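Local coordinates for AT-less polyketide synthase (Streptomyces platensis subsp. rosaceus, PDB 4TKT), which probably catalyses decarboxylative Claisen condensations that extend the polyketide chain, as a ketosynthase domain of the isomigrastatin assembly line, at residues 505-517 and 531-543. Sequence-based numbering, arbitrary orientation.
Sequences EAMTARFAVAVST and GSGLPAGAYFNPG
F511 and F540 face each other as a non-hydrogen-bonded antiparallel pair, their side chains crossing at about a right angle on the sheet face that also carries V513 and A538. F511 CB starts 4.1 Å from Y539 O. With CG anti to the backbone N (chi1 176°), the ring lies beside its own carbonyl carbon, where its CD1 edge meets 531-543: CG passes the same oxygen, CD1 comes to 3.4 Å from Y539 O and 4.0 Å from F540 CD1, and CE1 touches L534 CD1 at 3.8 Å, the methyl at the ring edge. Next along, V513 CG2 rests on A538 CB at 3.9 Å. Helix 518-530, which links the two strands, covers this face through C528 and L521, and R473 of helix 469-482 makes a cation-pi contact with F540. Paired backbone bonds join R510 with N541 and A512 with Y539, the shortest from Y539 N to A512 O (2.7 Å). Beyond them A514 N reaches G537 O at 3.2 Å from above the carbonyl plane, and a water donates to both A514 O and A536 O. On the opposite face the extended R510 side chain leads away from 531-543, NE donating to M507 O (2.8 Å) and NH1 to W579 O, with a cation-pi contact to W579; N541 ND2 donates to T580 O, and Y539 packs on A573, E577 and T580. Five backbone bonds thus add edge strand 538-541 to 509-515, itself bonded to 460-466, in a sheet probably belonging to the RhiE-like KS-MAT linker domain, apolar toward helix 518-530 and mixed toward 573-580.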
# COMPACT_ATOMS: atom_id res chain seq x y z
N GLU A 505 2.48 14.85 12.52
CA GLU A 505 2.14 16.27 12.43
C GLU A 505 1.61 16.77 13.77
O GLU A 505 0.76 16.13 14.39
CB GLU A 505 1.08 16.50 11.35
CG GLU A 505 1.35 15.80 10.04
CD GLU A 505 2.41 16.49 9.21
OE1 GLU A 505 2.72 17.66 9.50
OE2 GLU A 505 2.94 15.85 8.28
N ALA A 506 2.12 17.91 14.22
CA ALA A 506 1.61 18.53 15.44
C ALA A 506 0.27 19.20 15.15
O ALA A 506 0.22 20.26 14.52
CB ALA A 506 2.61 19.54 15.98
N MSE A 507 -0.82 18.58 15.61
CA MSE A 507 -2.15 19.07 15.29
C MSE A 507 -2.80 19.79 16.48
O MSE A 507 -2.15 20.03 17.49
CB MSE A 507 -3.04 17.92 14.82
CG MSE A 507 -2.43 17.11 13.68
SE MSE A 507 -3.64 15.79 12.91
CE MSE A 507 -2.40 14.90 11.68
N THR A 508 -4.08 20.13 16.34
CA THR A 508 -4.77 21.00 17.29
C THR A 508 -4.92 20.38 18.68
O THR A 508 -4.35 20.89 19.65
CB THR A 508 -6.17 21.37 16.76
OG1 THR A 508 -6.04 21.95 15.46
CG2 THR A 508 -6.84 22.36 17.69
N ALA A 509 -5.70 19.31 18.78
CA ALA A 509 -5.89 18.62 20.05
C ALA A 509 -4.66 17.79 20.37
O ALA A 509 -4.25 16.94 19.57
CB ALA A 509 -7.13 17.75 20.01
N ARG A 510 -4.07 18.02 21.54
CA ARG A 510 -2.78 17.42 21.87
C ARG A 510 -2.78 16.64 23.18
O ARG A 510 -3.58 16.91 24.08
CB ARG A 510 -1.70 18.50 21.91
CG ARG A 510 -1.56 19.25 20.60
CD ARG A 510 -0.41 20.24 20.62
NE ARG A 510 -0.21 20.85 19.31
CZ ARG A 510 0.77 21.69 19.01
NH1 ARG A 510 1.65 22.03 19.94
NH2 ARG A 510 0.87 22.18 17.79
N PHE A 511 -1.87 15.69 23.28
CA PHE A 511 -1.70 14.87 24.47
C PHE A 511 -0.24 14.50 24.66
O PHE A 511 0.40 13.99 23.74
CB PHE A 511 -2.57 13.62 24.39
CG PHE A 511 -2.39 12.68 25.55
CD1 PHE A 511 -2.99 12.94 26.77
CD2 PHE A 511 -1.61 11.54 25.43
CE1 PHE A 511 -2.82 12.08 27.84
CE2 PHE A 511 -1.44 10.67 26.49
CZ PHE A 511 -2.05 10.95 27.71
N ALA A 512 0.30 14.76 25.84
CA ALA A 512 1.68 14.42 26.15
C ALA A 512 1.79 13.79 27.53
O ALA A 512 1.12 14.21 28.47
CB ALA A 512 2.56 15.65 26.05
N VAL A 513 2.64 12.78 27.65
CA VAL A 513 2.84 12.11 28.92
C VAL A 513 4.28 11.62 29.08
O VAL A 513 4.86 11.03 28.17
CB VAL A 513 1.87 10.91 29.09
CG1 VAL A 513 1.95 9.97 27.90
CG2 VAL A 513 2.13 10.18 30.39
N ALA A 514 4.87 11.89 30.24
CA ALA A 514 6.21 11.43 30.56
C ALA A 514 6.17 10.09 31.28
O ALA A 514 5.64 9.99 32.39
CB ALA A 514 6.94 12.46 31.40
N VAL A 515 6.71 9.05 30.65
CA VAL A 515 6.70 7.71 31.23
C VAL A 515 8.06 7.04 31.12
O VAL A 515 8.91 7.46 30.33
CB VAL A 515 5.64 6.81 30.55
CG1 VAL A 515 4.24 7.24 30.93
CG2 VAL A 515 5.82 6.82 29.05
N SER A 516 8.28 6.00 31.92
CA SER A 516 9.53 5.25 31.87
C SER A 516 9.27 3.75 31.70
O SER A 516 10.18 2.99 31.37
CB SER A 516 10.36 5.50 33.13
OG SER A 516 9.67 5.10 34.30
N THR A 517 8.02 3.34 31.92
CA THR A 517 7.64 1.94 31.71
C THR A 517 6.43 1.84 30.79
O THR A 517 5.57 2.72 30.78
CB THR A 517 7.30 1.23 33.04
OG1 THR A 517 6.03 1.69 33.52
CG2 THR A 517 8.38 1.49 34.08
N GLY A 531 -11.37 9.19 28.72
CA GLY A 531 -11.68 10.50 29.25
C GLY A 531 -11.69 10.55 30.76
O GLY A 531 -12.34 11.41 31.36
N SER A 532 -10.97 9.63 31.40
CA SER A 532 -10.88 9.61 32.85
C SER A 532 -9.68 10.42 33.33
O SER A 532 -8.98 11.05 32.52
CB SER A 532 -10.79 8.17 33.38
OG SER A 532 -9.55 7.57 33.03
N GLY A 533 -9.44 10.40 34.63
CA GLY A 533 -8.37 11.19 35.23
C GLY A 533 -6.99 10.82 34.74
O GLY A 533 -6.64 9.64 34.66
N LEU A 534 -6.19 11.84 34.42
CA LEU A 534 -4.84 11.63 33.93
C LEU A 534 -3.82 11.63 35.07
O LEU A 534 -3.99 12.36 36.05
CB LEU A 534 -4.47 12.70 32.90
CG LEU A 534 -5.29 12.69 31.61
CD1 LEU A 534 -4.78 13.76 30.66
CD2 LEU A 534 -5.24 11.31 30.96
N PRO A 535 -2.77 10.81 34.95
CA PRO A 535 -1.71 10.79 35.96
C PRO A 535 -0.93 12.10 35.99
O PRO A 535 -1.17 12.98 35.17
CB PRO A 535 -0.82 9.63 35.50
CG PRO A 535 -1.07 9.52 34.04
CD PRO A 535 -2.51 9.87 33.85
N ALA A 536 -0.01 12.22 36.94
CA ALA A 536 0.90 13.36 36.98
C ALA A 536 1.91 13.22 35.85
O ALA A 536 2.36 12.12 35.54
CB ALA A 536 1.59 13.45 38.33
N GLY A 537 2.27 14.35 35.24
CA GLY A 537 3.19 14.34 34.12
C GLY A 537 2.48 14.14 32.80
O GLY A 537 3.11 14.14 31.74
N ALA A 538 1.16 13.98 32.85
CA ALA A 538 0.37 13.84 31.64
C ALA A 538 -0.45 15.11 31.41
O ALA A 538 -0.95 15.71 32.36
CB ALA A 538 -0.54 12.63 31.72
N TYR A 539 -0.57 15.52 30.16
CA TYR A 539 -1.23 16.78 29.84
C TYR A 539 -2.13 16.65 28.61
O TYR A 539 -1.76 16.01 27.63
CB TYR A 539 -0.19 17.88 29.62
CG TYR A 539 0.88 17.91 30.69
CD1 TYR A 539 0.67 18.56 31.89
CD2 TYR A 539 2.10 17.28 30.49
CE1 TYR A 539 1.65 18.58 32.88
CE2 TYR A 539 3.09 17.30 31.46
CZ TYR A 539 2.85 17.95 32.65
OH TYR A 539 3.83 17.96 33.62
N PHE A 540 -3.31 17.26 28.68
CA PHE A 540 -4.31 17.14 27.64
C PHE A 540 -4.85 18.51 27.23
O PHE A 540 -5.02 19.40 28.07
CB PHE A 540 -5.46 16.24 28.11
CG PHE A 540 -6.51 16.00 27.06
CD1 PHE A 540 -6.43 14.91 26.22
CD2 PHE A 540 -7.59 16.86 26.94
CE1 PHE A 540 -7.40 14.68 25.27
CE2 PHE A 540 -8.56 16.64 25.98
CZ PHE A 540 -8.47 15.54 25.15
N ASN A 541 -5.11 18.68 25.94
CA ASN A 541 -5.67 19.93 25.43
C ASN A 541 -6.50 19.69 24.18
O ASN A 541 -5.99 19.19 23.18
CB ASN A 541 -4.56 20.94 25.14
CG ASN A 541 -5.06 22.16 24.40
OD1 ASN A 541 -6.19 22.61 24.61
ND2 ASN A 541 -4.23 22.70 23.52
N PRO A 542 -7.80 20.05 24.23
CA PRO A 542 -8.71 19.94 23.09
C PRO A 542 -8.40 20.94 21.97
O PRO A 542 -8.91 20.80 20.87
CB PRO A 542 -10.08 20.23 23.71
CG PRO A 542 -9.91 20.04 25.17
CD PRO A 542 -8.50 20.46 25.45
N GLY A 543 -7.57 21.93 22.27
CA GLY A 543 -7.20 22.93 21.29
C GLY A 543 -8.22 24.04 21.17
O GLY A 543 -8.15 24.87 20.27
O HOH W 1 3.12 10.35 33.58